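Long-range contacts in conserved hypothetical protein (Methanosarcina mazei, PDB 2NR4), which is of unknown function but binds flavin mononucleotide, held between an antiparallel beta barrel and the helices packed beside it: residues V81-F92 / F160-T171; L95-D104 / V112-V121. One frame throughout, in Å; residues are numbered along the deposited sequence.

In the fold
Contact 1 is buried and packs two helices, 84-92 and 158-176, next to the flavin; contact 2 is partly buried and joins the hairpin of strands 100-103 and 110-113 to the first residues of barrel strand 118-130. The chemistry follows the location. Contact 1 has no hydrogen bond between its segments and relies on rings and methyl groups, whereas contact 2 combines backbone ladder bonds with an apolar patch and a watered rim. Contact 2 is nested inside the chain loop that contact 1 closes, and the two meet directly: R89 of helix 84-92 makes a salt bridge to E99, and L86 packs on L95.

Contact 1 of 2, residues V81-F92 / F160-T171; sequences VYDPILFVRSTF and FNAVLEATVHAT. With FMN (flavin mononucleotide), chain C.
F160 turns the edge of its ring to P84 and the D83 carbonyl carbon. Its CG lies anti to the backbone N (chi1 178°), which swings the ring across to helix 84-92. CE1 then sits 3.1 Å from Y82 O, while CD1 of F160 rests 3.7 Å from P84 CB. One turn on, V163 CG1 touches both P84 and V88. At the middle of the contact T167 sends its methyl into the other helix, CG2 of T167 lying 3.5 Å from V88 CG2; V168 CG2 faces the flavin's C7M methyl. L164 CD1 stands 3.9 Å from the centroid of the F87 ring, 14° off its normal, a CH-pi contact over one face. F92 closes the far end, with CZ 3.5 Å from A170 CB. The methyl of T91, CG2, lies over the centre of one face of the F92 ring. The same CG2 of T91 is 3.7 Å from T171 CG2, and OG1 of T91 bonds back to F87 O at 2.7 Å. T91 O accepts from the ribityl O4' of FMN at 3.0 Å, a hydrogen bond that uses the main-chain carbonyl and not the T91 side chain. With an alanine here the hydroxyl and methyl are gone, so F87 O would probably lose this side-chain donor and F92 would be freer to turn, with a gap opening beside T171. The helix segments run parallel, 6° apart in direction, forming one wall of the flavin pocket. Helix 84-92 leans through F87, S90 and T91 on strand 43-51 of the barrel, helix 198-210 packs on P84, F92, F160 and T167, and helix 179-195 backs 158-176, whose E165 makes a salt bridge to R158 of the second subunit.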
loop_
_atom_site.group_PDB
_atom_site.type_symbol
_atom_site.label_atom_id
_atom_site.label_comp_id
_atom_site.label_asym_id
_atom_site.label_seq_id
_atom_site.Cartn_x
_atom_site.Cartn_y
_atom_site.Cartn_z
ATOM N N VAL A 81 4.555 2.624 8.982
ATOM C CA VAL A 81 5.249 3.701 8.290
ATOM C C VAL A 81 4.764 3.709 6.823
ATOM O O VAL A 81 4.782 2.666 6.156
ATOM C CB VAL A 81 6.777 3.438 8.421
ATOM C CG1 VAL A 81 7.599 4.160 7.316
ATOM C CG2 VAL A 81 7.273 3.703 9.893
ATOM N N TYR A 82 4.344 4.878 6.333
ATOM C CA TYR A 82 3.950 5.041 4.916
ATOM C C TYR A 82 5.045 5.757 4.118
ATOM O O TYR A 82 4.936 5.894 2.917
ATOM C CB TYR A 82 2.658 5.869 4.783
ATOM C CG TYR A 82 1.458 5.289 5.495
ATOM C CD1 TYR A 82 1.243 3.928 5.540
ATOM C CD2 TYR A 82 0.516 6.122 6.078
ATOM C CE1 TYR A 82 0.117 3.395 6.178
ATOM C CE2 TYR A 82 -0.593 5.603 6.724
ATOM C CZ TYR A 82 -0.783 4.242 6.774
ATOM O OH TYR A 82 -1.877 3.726 7.430
ATOM N N ASP A 83 6.119 6.154 4.795
ATOM C CA ASP A 83 7.220 6.864 4.174
ATOM C C ASP A 83 8.273 5.904 3.594
ATOM O O ASP A 83 8.913 5.168 4.344
ATOM C CB ASP A 83 7.839 7.774 5.236
ATOM C CG ASP A 83 9.004 8.572 4.718
ATOM O OD1 ASP A 83 9.194 8.733 3.458
ATOM O OD2 ASP A 83 9.730 9.058 5.616
ATOM N N PRO A 84 8.457 5.902 2.258
ATOM C CA PRO A 84 9.364 4.913 1.677
ATOM C C PRO A 84 10.828 5.222 2.050
ATOM O O PRO A 84 11.642 4.319 2.080
ATOM C CB PRO A 84 9.128 5.083 0.172
ATOM C CG PRO A 84 8.740 6.551 0.059
ATOM C CD PRO A 84 7.853 6.763 1.225
ATOM N N ILE A 85 11.137 6.496 2.290
ATOM C CA ILE A 85 12.486 6.892 2.771
ATOM C C ILE A 85 12.877 6.179 4.072
ATOM O O ILE A 85 13.949 5.587 4.181
ATOM C CB ILE A 85 12.655 8.427 2.875
ATOM C CG1 ILE A 85 12.621 9.064 1.463
ATOM C CG2 ILE A 85 14.023 8.745 3.552
ATOM C CD1 ILE A 85 12.483 10.603 1.470
ATOM N N LEU A 86 11.982 6.205 5.055
ATOM C CA LEU A 86 12.229 5.505 6.334
ATOM C C LEU A 86 12.361 3.997 6.177
ATOM O O LEU A 86 13.237 3.353 6.793
ATOM C CB LEU A 86 11.159 5.906 7.343
ATOM C CG LEU A 86 11.356 5.944 8.853
ATOM C CD1 LEU A 86 12.730 6.567 9.262
ATOM C CD2 LEU A 86 10.211 6.747 9.416
ATOM N N PHE A 87 11.541 3.388 5.318
ATOM C CA PHE A 87 11.769 1.997 4.994
ATOM C C PHE A 87 13.157 1.658 4.496
ATOM O O PHE A 87 13.751 0.647 4.873
ATOM C CB PHE A 87 10.756 1.497 3.923
ATOM C CG PHE A 87 9.664 0.681 4.480
ATOM C CD1 PHE A 87 9.834 -0.682 4.663
ATOM C CD2 PHE A 87 8.461 1.268 4.835
ATOM C CE1 PHE A 87 8.827 -1.437 5.183
ATOM C CE2 PHE A 87 7.462 0.505 5.357
ATOM C CZ PHE A 87 7.667 -0.849 5.539
ATOM N N VAL A 88 13.654 2.459 3.559
ATOM C CA VAL A 88 14.909 2.142 2.937
ATOM C C VAL A 88 16.016 2.466 3.939
ATOM O O VAL A 88 16.929 1.691 4.095
ATOM C CB VAL A 88 15.096 2.905 1.613
ATOM C CG1 VAL A 88 16.504 2.724 1.068
ATOM C CG2 VAL A 88 14.066 2.409 0.551
ATOM N N ARG A 89 15.904 3.586 4.627
ATOM C CA ARG A 89 16.918 3.934 5.645
ATOM C C ARG A 89 16.997 2.876 6.737
ATOM O O ARG A 89 18.095 2.507 7.162
ATOM C CB ARG A 89 16.599 5.286 6.268
ATOM C CG ARG A 89 16.833 6.464 5.300
ATOM C CD ARG A 89 16.761 7.800 6.005
ATOM N NE ARG A 89 17.626 7.805 7.189
ATOM C CZ ARG A 89 17.236 8.087 8.429
ATOM N NH1 ARG A 89 15.977 8.432 8.708
ATOM N NH2 ARG A 89 18.140 8.021 9.414
ATOM N N SER A 90 15.846 2.385 7.207
ATOM C CA SER A 90 15.906 1.355 8.255
ATOM C C SER A 90 16.439 0.023 7.724
ATOM O O SER A 90 16.908 -0.827 8.477
ATOM C CB SER A 90 14.555 1.173 8.928
ATOM O OG SER A 90 13.656 0.611 8.008
ATOM N N THR A 91 16.351 -0.197 6.418
ATOM C CA THR A 91 16.869 -1.439 5.857
ATOM C C THR A 91 18.372 -1.432 5.730
ATOM O O THR A 91 19.023 -2.419 6.049
ATOM C CB THR A 91 16.296 -1.721 4.436
ATOM O OG1 THR A 91 14.887 -1.813 4.517
ATOM C CG2 THR A 91 16.888 -3.016 3.837
ATOM N N PHE A 92 18.924 -0.331 5.224
ATOM C CA PHE A 92 20.324 -0.285 4.822
ATOM C C PHE A 92 21.200 0.548 5.727
ATOM O O PHE A 92 22.421 0.640 5.494
ATOM C CB PHE A 92 20.454 0.249 3.393
ATOM C CG PHE A 92 19.816 -0.646 2.367
ATOM C CD1 PHE A 92 20.379 -1.886 2.054
ATOM C CD2 PHE A 92 18.644 -0.267 1.739
ATOM C CE1 PHE A 92 19.758 -2.736 1.122
ATOM C CE2 PHE A 92 18.036 -1.106 0.824
ATOM C CZ PHE A 92 18.595 -2.322 0.512
ATOM N N PHE A 160 5.341 3.458 -4.557
ATOM C CA PHE A 160 5.655 3.050 -3.184
ATOM C C PHE A 160 5.835 1.535 -3.113
ATOM O O PHE A 160 6.810 1.024 -2.554
ATOM C CB PHE A 160 4.564 3.503 -2.213
ATOM C CG PHE A 160 4.820 3.057 -0.801
ATOM C CD1 PHE A 160 5.601 3.848 0.042
ATOM C CD2 PHE A 160 4.360 1.804 -0.330
ATOM C CE1 PHE A 160 5.900 3.447 1.336
ATOM C CE2 PHE A 160 4.656 1.382 0.998
ATOM C CZ PHE A 160 5.446 2.218 1.837
ATOM N N ASN A 161 4.908 0.804 -3.746
ATOM C CA ASN A 161 4.985 -0.650 -3.748
ATOM C C ASN A 161 6.271 -1.146 -4.411
ATOM O O ASN A 161 6.856 -2.138 -3.984
ATOM C CB ASN A 161 3.754 -1.223 -4.462
ATOM C CG ASN A 161 2.455 -0.874 -3.761
ATOM O OD1 ASN A 161 2.424 -0.334 -2.648
ATOM N ND2 ASN A 161 1.336 -1.176 -4.436
ATOM N N ALA A 162 6.719 -0.435 -5.451
ATOM C CA ALA A 162 7.957 -0.784 -6.159
ATOM C C ALA A 162 9.185 -0.583 -5.304
ATOM O O ALA A 162 10.154 -1.386 -5.382
ATOM C CB ALA A 162 8.083 0.007 -7.421
ATOM N N VAL A 163 9.147 0.445 -4.469
ATOM C CA VAL A 163 10.230 0.689 -3.497
ATOM C C VAL A 163 10.332 -0.470 -2.506
ATOM O O VAL A 163 11.432 -0.956 -2.259
ATOM C CB VAL A 163 10.037 2.013 -2.701
ATOM C CG1 VAL A 163 11.088 2.110 -1.523
ATOM C CG2 VAL A 163 10.187 3.211 -3.653
ATOM N N LEU A 164 9.189 -0.949 -2.000
ATOM C CA LEU A 164 9.139 -2.086 -1.090
ATOM C C LEU A 164 9.780 -3.329 -1.743
ATOM O O LEU A 164 10.604 -4.029 -1.126
ATOM C CB LEU A 164 7.679 -2.394 -0.767
ATOM C CG LEU A 164 7.301 -2.707 0.654
ATOM C CD1 LEU A 164 7.799 -1.526 1.542
ATOM C CD2 LEU A 164 5.732 -2.854 0.752
ATOM N N GLU A 165 9.359 -3.640 -2.971
ATOM C CA GLU A 165 9.903 -4.779 -3.688
ATOM C C GLU A 165 11.388 -4.596 -3.927
ATOM O O GLU A 165 12.174 -5.542 -3.674
ATOM C CB GLU A 165 9.160 -5.011 -5.027
ATOM C CG GLU A 165 7.691 -5.405 -4.839
ATOM C CD GLU A 165 7.495 -6.667 -4.004
ATOM O OE1 GLU A 165 8.202 -7.657 -4.246
ATOM O OE2 GLU A 165 6.667 -6.661 -3.069
ATOM N N ALA A 166 11.790 -3.410 -4.368
ATOM C CA ALA A 166 13.217 -3.142 -4.664
ATOM C C ALA A 166 14.086 -3.359 -3.437
ATOM O O ALA A 166 15.233 -3.832 -3.557
ATOM C CB ALA A 166 13.411 -1.720 -5.216
ATOM N N THR A 167 13.584 -2.987 -2.262
ATOM C CA THR A 167 14.333 -3.191 -1.008
ATOM C C THR A 167 14.502 -4.696 -0.735
ATOM O O THR A 167 15.586 -5.138 -0.377
ATOM C CB THR A 167 13.701 -2.477 0.224
ATOM O OG1 THR A 167 12.418 -3.063 0.530
ATOM C CG2 THR A 167 13.489 -1.010 -0.077
ATOM N N VAL A 168 13.471 -5.497 -0.998
ATOM C CA VAL A 168 13.591 -6.951 -0.833
ATOM C C VAL A 168 14.676 -7.479 -1.784
ATOM O O VAL A 168 15.657 -8.144 -1.357
ATOM C CB VAL A 168 12.223 -7.665 -1.020
ATOM C CG1 VAL A 168 12.345 -9.202 -0.774
ATOM C CG2 VAL A 168 11.237 -7.105 -0.041
ATOM N N HIS A 169 14.558 -7.153 -3.058
ATOM C CA HIS A 169 15.542 -7.635 -4.041
ATOM C C HIS A 169 16.965 -7.128 -3.799
ATOM O O HIS A 169 17.931 -7.876 -3.988
ATOM C CB HIS A 169 15.044 -7.385 -5.462
ATOM C CG HIS A 169 13.766 -8.103 -5.760
ATOM N ND1 HIS A 169 13.579 -9.440 -5.469
ATOM C CD2 HIS A 169 12.592 -7.665 -6.276
ATOM C CE1 HIS A 169 12.360 -9.798 -5.823
ATOM N NE2 HIS A 169 11.734 -8.739 -6.299
ATOM N N ALA A 170 17.104 -5.879 -3.371
ATOM C CA ALA A 170 18.402 -5.371 -2.995
ATOM C C ALA A 170 19.050 -6.174 -1.867
ATOM O O ALA A 170 20.258 -6.406 -1.907
ATOM C CB ALA A 170 18.338 -3.856 -2.651
ATOM N N THR A 171 18.285 -6.588 -0.856
ATOM C CA THR A 171 18.860 -7.414 0.209
ATOM C C THR A 171 19.278 -8.788 -0.312
ATOM O O THR A 171 20.273 -9.382 0.156
ATOM C CB THR A 171 17.932 -7.575 1.465
ATOM O OG1 THR A 171 16.792 -8.366 1.149
ATOM C CG2 THR A 171 17.492 -6.230 2.048
HETATM N N1 FMN C . 13.758 -9.794 7.874
HETATM C C2 FMN C . 13.285 -10.738 8.760
HETATM O O2 FMN C . 14.093 -11.337 9.466
HETATM N N3 FMN C . 11.938 -11.025 8.825
HETATM C C4 FMN C . 11.042 -10.347 8.013
HETATM O O4 FMN C . 9.835 -10.429 8.206
HETATM C C4A FMN C . 11.512 -9.384 7.123
HETATM N N5 FMN C . 10.637 -8.699 6.295
HETATM C C5A FMN C . 11.101 -7.726 5.421
HETATM C C6 FMN C . 10.199 -7.032 4.604
HETATM C C7 FMN C . 10.651 -6.055 3.729
HETATM C C7M FMN C . 9.658 -5.385 2.821
HETATM C C8 FMN C . 12.035 -5.786 3.658
HETATM C C8M FMN C . 12.562 -4.650 2.866
HETATM C C9 FMN C . 12.946 -6.480 4.467
HETATM C C9A FMN C . 12.468 -7.452 5.365
HETATM N N10 FMN C . 13.350 -8.155 6.188
HETATM C C10 FMN C . 12.878 -9.115 7.059
HETATM C "C1'" FMN C . 14.830 -7.985 6.023
HETATM C "C2'" FMN C . 15.326 -7.020 7.093
HETATM O "O2'" FMN C . 14.554 -5.849 7.064
HETATM C "C3'" FMN C . 16.751 -6.643 6.765
HETATM O "O3'" FMN C . 17.546 -7.815 6.812
HETATM C "C4'" FMN C . 17.270 -5.559 7.708
HETATM O "O4'" FMN C . 18.468 -5.108 7.129
HETATM C "C5'" FMN C . 17.521 -6.091 9.126
HETATM O "O5'" FMN C . 18.319 -5.184 9.858
HETATM P P FMN C . 18.689 -5.329 11.432
HETATM O O1P FMN C . 20.035 -6.074 11.462
HETATM O O2P FMN C . 17.622 -6.214 12.116
HETATM O O3P FMN C . 18.867 -3.916 11.992
#

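Contact 2 of 2, residues L95-D104 / V112-V121; sequences LVPSEFEYVD and VLKEAIAWVV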
loop_
_atom_site.group_PDB
_atom_site.type_symbol
_atom_site.label_atom_id
_atom_site.label_comp_id
_atom_site.label_asym_id
_atom_site.label_seq_id
_atom_site.Cartn_x
_atom_site.Cartn_y
_atom_site.Cartn_z
ATOM N N LEU A 95 19.080 3.917 12.030
ATOM C CA LEU A 95 18.381 5.143 12.387
ATOM C C LEU A 95 19.067 5.652 13.654
ATOM O O LEU A 95 19.519 4.872 14.481
ATOM C CB LEU A 95 16.902 4.900 12.643
ATOM C CG LEU A 95 15.991 4.368 11.532
ATOM C CD1 LEU A 95 14.544 4.632 11.908
ATOM C CD2 LEU A 95 16.273 4.995 10.184
ATOM N N VAL A 96 19.177 6.959 13.779
ATOM C CA VAL A 96 19.867 7.508 14.940
ATOM C C VAL A 96 18.933 7.489 16.164
ATOM O O VAL A 96 17.694 7.518 16.016
ATOM C CB VAL A 96 20.531 8.858 14.619
ATOM C CG1 VAL A 96 21.726 8.631 13.695
ATOM C CG2 VAL A 96 19.588 9.788 13.990
ATOM N N PRO A 97 19.507 7.361 17.378
ATOM C CA PRO A 97 18.651 7.330 18.559
ATOM C C PRO A 97 17.645 8.470 18.680
ATOM O O PRO A 97 16.598 8.254 19.308
ATOM C CB PRO A 97 19.670 7.323 19.740
ATOM C CG PRO A 97 20.909 6.688 19.116
ATOM C CD PRO A 97 20.941 7.209 17.731
ATOM N N SER A 98 17.891 9.626 18.045
ATOM C CA SER A 98 16.926 10.762 18.097
ATOM C C SER A 98 15.622 10.529 17.320
ATOM O O SER A 98 14.660 11.300 17.435
ATOM C CB SER A 98 17.545 12.101 17.661
ATOM O OG SER A 98 18.325 12.005 16.477
ATOM N N GLU A 99 15.599 9.456 16.540
ATOM C CA GLU A 99 14.428 9.123 15.728
ATOM C C GLU A 99 13.416 8.290 16.504
ATOM O O GLU A 99 12.338 7.960 16.001
ATOM C CB GLU A 99 14.912 8.387 14.467
ATOM C CG GLU A 99 15.886 9.247 13.673
ATOM C CD GLU A 99 16.227 8.695 12.316
ATOM O OE1 GLU A 99 17.423 8.450 12.046
ATOM O OE2 GLU A 99 15.292 8.528 11.505
ATOM N N PHE A 100 13.779 7.914 17.720
ATOM C CA PHE A 100 12.961 7.069 18.552
ATOM C C PHE A 100 12.439 7.852 19.752
ATOM O O PHE A 100 13.050 8.858 20.170
ATOM C CB PHE A 100 13.779 5.903 19.089
ATOM C CG PHE A 100 14.350 5.015 18.021
ATOM C CD1 PHE A 100 13.681 3.857 17.634
ATOM C CD2 PHE A 100 15.569 5.338 17.402
ATOM C CE1 PHE A 100 14.228 3.012 16.653
ATOM C CE2 PHE A 100 16.139 4.496 16.397
ATOM C CZ PHE A 100 15.447 3.325 16.032
ATOM N N GLU A 101 11.355 7.349 20.324
ATOM C CA GLU A 101 10.848 7.836 21.587
ATOM C C GLU A 101 10.485 6.646 22.459
ATOM O O GLU A 101 10.337 5.512 21.954
ATOM C CB GLU A 101 9.683 8.816 21.375
ATOM C CG GLU A 101 8.339 8.219 20.961
ATOM C CD GLU A 101 7.291 9.318 20.679
ATOM O OE1 GLU A 101 7.548 10.508 21.020
ATOM O OE2 GLU A 101 6.213 9.001 20.127
ATOM N N TYR A 102 10.374 6.881 23.768
ATOM C CA TYR A 102 10.114 5.799 24.715
ATOM C C TYR A 102 8.691 5.810 25.258
ATOM O O TYR A 102 8.133 6.851 25.623
ATOM C CB TYR A 102 11.209 5.727 25.822
ATOM C CG TYR A 102 12.522 5.405 25.188
ATOM C CD1 TYR A 102 13.097 4.143 25.292
ATOM C CD2 TYR A 102 13.132 6.347 24.381
ATOM C CE1 TYR A 102 14.308 3.868 24.625
ATOM C CE2 TYR A 102 14.304 6.084 23.720
ATOM C CZ TYR A 102 14.880 4.858 23.834
ATOM O OH TYR A 102 16.045 4.680 23.125
ATOM N N VAL A 103 8.091 4.631 25.262
ATOM C CA VAL A 103 6.747 4.445 25.734
ATOM C C VAL A 103 6.787 3.274 26.717
ATOM O O VAL A 103 7.753 2.542 26.749
ATOM C CB VAL A 103 5.831 4.147 24.515
ATOM C CG1 VAL A 103 5.863 5.317 23.564
ATOM C CG2 VAL A 103 6.295 2.862 23.797
ATOM N N ASP A 104 5.732 3.090 27.510
ATOM C CA ASP A 104 5.694 2.039 28.532
ATOM C C ASP A 104 5.752 0.566 28.084
ATOM O O ASP A 104 5.086 0.168 27.128
ATOM C CB ASP A 104 4.481 2.256 29.427
ATOM C CG ASP A 104 4.655 3.448 30.330
ATOM O OD1 ASP A 104 5.732 3.560 30.979
ATOM O OD2 ASP A 104 3.717 4.277 30.363
ATOM N N VAL A 112 10.010 3.264 20.253
ATOM C CA VAL A 112 9.188 3.198 19.008
ATOM C C VAL A 112 9.636 4.356 18.130
ATOM O O VAL A 112 10.318 5.260 18.622
ATOM C CB VAL A 112 7.682 3.235 19.312
ATOM C CG1 VAL A 112 7.253 2.007 20.137
ATOM C CG2 VAL A 112 7.250 4.550 20.000
ATOM N N LEU A 113 9.301 4.333 16.840
ATOM C CA LEU A 113 9.651 5.450 15.965
ATOM C C LEU A 113 8.784 6.674 16.219
ATOM O O LEU A 113 7.568 6.567 16.336
ATOM C CB LEU A 113 9.561 5.058 14.492
ATOM C CG LEU A 113 10.511 3.924 14.090
ATOM C CD1 LEU A 113 10.268 3.557 12.608
ATOM C CD2 LEU A 113 11.952 4.345 14.280
ATOM N N LYS A 114 9.421 7.842 16.279
ATOM C CA LYS A 114 8.682 9.097 16.444
ATOM C C LYS A 114 7.767 9.362 15.253
ATOM O O LYS A 114 6.707 9.972 15.419
ATOM C CB LYS A 114 9.643 10.255 16.588
ATOM C CG LYS A 114 10.325 10.265 17.946
ATOM C CD LYS A 114 11.444 11.312 17.957
ATOM C CE LYS A 114 10.885 12.684 18.105
ATOM N NZ LYS A 114 11.854 13.415 19.002
ATOM N N GLU A 115 8.196 8.888 14.086
ATOM C CA GLU A 115 7.451 9.061 12.843
ATOM C C GLU A 115 6.483 7.895 12.558
ATOM O O GLU A 115 5.870 7.852 11.496
ATOM C CB GLU A 115 8.409 9.270 11.676
ATOM C CG GLU A 115 9.173 10.618 11.703
ATOM C CD GLU A 115 8.273 11.855 11.856
ATOM O OE1 GLU A 115 7.167 11.913 11.255
ATOM O OE2 GLU A 115 8.683 12.795 12.577
ATOM N N ALA A 116 6.324 6.974 13.503
ATOM C CA ALA A 116 5.303 5.927 13.354
ATOM C C ALA A 116 3.878 6.487 13.282
ATOM O O ALA A 116 3.497 7.404 14.023
ATOM C CB ALA A 116 5.398 4.917 14.479
ATOM N N ILE A 117 3.079 5.927 12.382
ATOM C CA ILE A 117 1.662 6.242 12.351
ATOM C C ILE A 117 0.966 5.637 13.573
ATOM O O ILE A 117 0.191 6.299 14.257
ATOM C CB ILE A 117 1.024 5.693 11.038
ATOM C CG1 ILE A 117 1.774 6.215 9.778
ATOM C CG2 ILE A 117 -0.461 5.980 11.015
ATOM C CD1 ILE A 117 1.668 7.672 9.555
ATOM N N ALA A 118 1.229 4.356 13.810
ATOM C CA ALA A 118 0.718 3.608 14.939
ATOM C C ALA A 118 1.787 2.603 15.386
ATOM O O ALA A 118 2.519 2.020 14.535
ATOM C CB ALA A 118 -0.577 2.870 14.530
ATOM N N TRP A 119 1.879 2.366 16.700
ATOM C CA TRP A 119 2.879 1.411 17.240
ATOM C C TRP A 119 2.224 0.437 18.201
ATOM O O TRP A 119 1.191 0.771 18.838
ATOM C CB TRP A 119 4.092 2.153 17.881
ATOM C CG TRP A 119 3.694 3.145 18.930
ATOM C CD1 TRP A 119 3.521 4.498 18.760
ATOM C CD2 TRP A 119 3.363 2.861 20.304
ATOM N NE1 TRP A 119 3.114 5.077 19.972
ATOM C CE2 TRP A 119 3.016 4.095 20.922
ATOM C CE3 TRP A 119 3.355 1.691 21.081
ATOM C CZ2 TRP A 119 2.646 4.181 22.277
ATOM C CZ3 TRP A 119 2.984 1.776 22.418
ATOM C CH2 TRP A 119 2.614 3.017 22.995
ATOM N N VAL A 120 2.777 -0.766 18.284
ATOM C CA VAL A 120 2.357 -1.747 19.292
ATOM C C VAL A 120 3.627 -2.326 19.881
ATOM O O VAL A 120 4.492 -2.817 19.140
ATOM C CB VAL A 120 1.501 -2.906 18.699
ATOM C CG1 VAL A 120 1.026 -3.869 19.826
ATOM C CG2 VAL A 120 0.287 -2.348 17.899
ATOM N N VAL A 121 3.759 -2.272 21.202
ATOM C CA VAL A 121 4.848 -2.972 21.862
ATOM C C VAL A 121 4.409 -4.412 22.178
ATOM O O VAL A 121 3.388 -4.638 22.849
ATOM C CB VAL A 121 5.323 -2.227 23.175
ATOM C CG1 VAL A 121 6.500 -2.991 23.773
ATOM C CG2 VAL A 121 5.701 -0.803 22.852
HETATM O O HOH W 1 11.038 8.077 13.610
HETATM O O HOH W 2 5.594 10.729 17.878
HETATM O O HOH W 3 5.665 7.185 18.501
#
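V103 wedges between V112, W119 and V121, where a beta hairpin of strands 100-103 and 110-113 folds over the start of barrel strand 118-130. This is the tight part. CG1 of V103 lies 3.6 Å from W119 CZ2, and CG2 sits over the same face of the six-membered ring, 20° off its normal, a CH-pi contact. CG2 of V103 also meets V121 CG2 at 3.8 Å. W119 reaches V103 because its CG stands between the backbone N and the carbonyl carbon (chi1 55°), and V112 CG2 shares that indole face. A second apolar knot forms round L113: its CD2 is 3.5 Å from L95 CD1, while the F100 ring runs alongside and touches the same methyl through CE1. The hairpin itself is held by E101 and V112, an antiparallel hydrogen-bonded pair, with E101 N to V112 O at 2.9 Å and V112 N to E101 O at 2.8 Å. F100 and L113 make the neighbouring non-hydrogen-bonded pair. Just beyond, K114 N gives E99 O a hydrogen bond whose N-H...O angle is 177°, the donor tilted out of the carbonyl plane.

Toward solvent the packing loosens. K114 lays its aliphatic chain along the backbone of S98 to F100 and against E101 CB, but its NZ remains 5.6 Å from E101 OE1, too far for a salt bridge. Waters bridge the rim: water 1 joins E99 O to E115 N, and water 2 donates both to E101 OE2, at 2.9 Å, and to K114 O, at 2.8 Å.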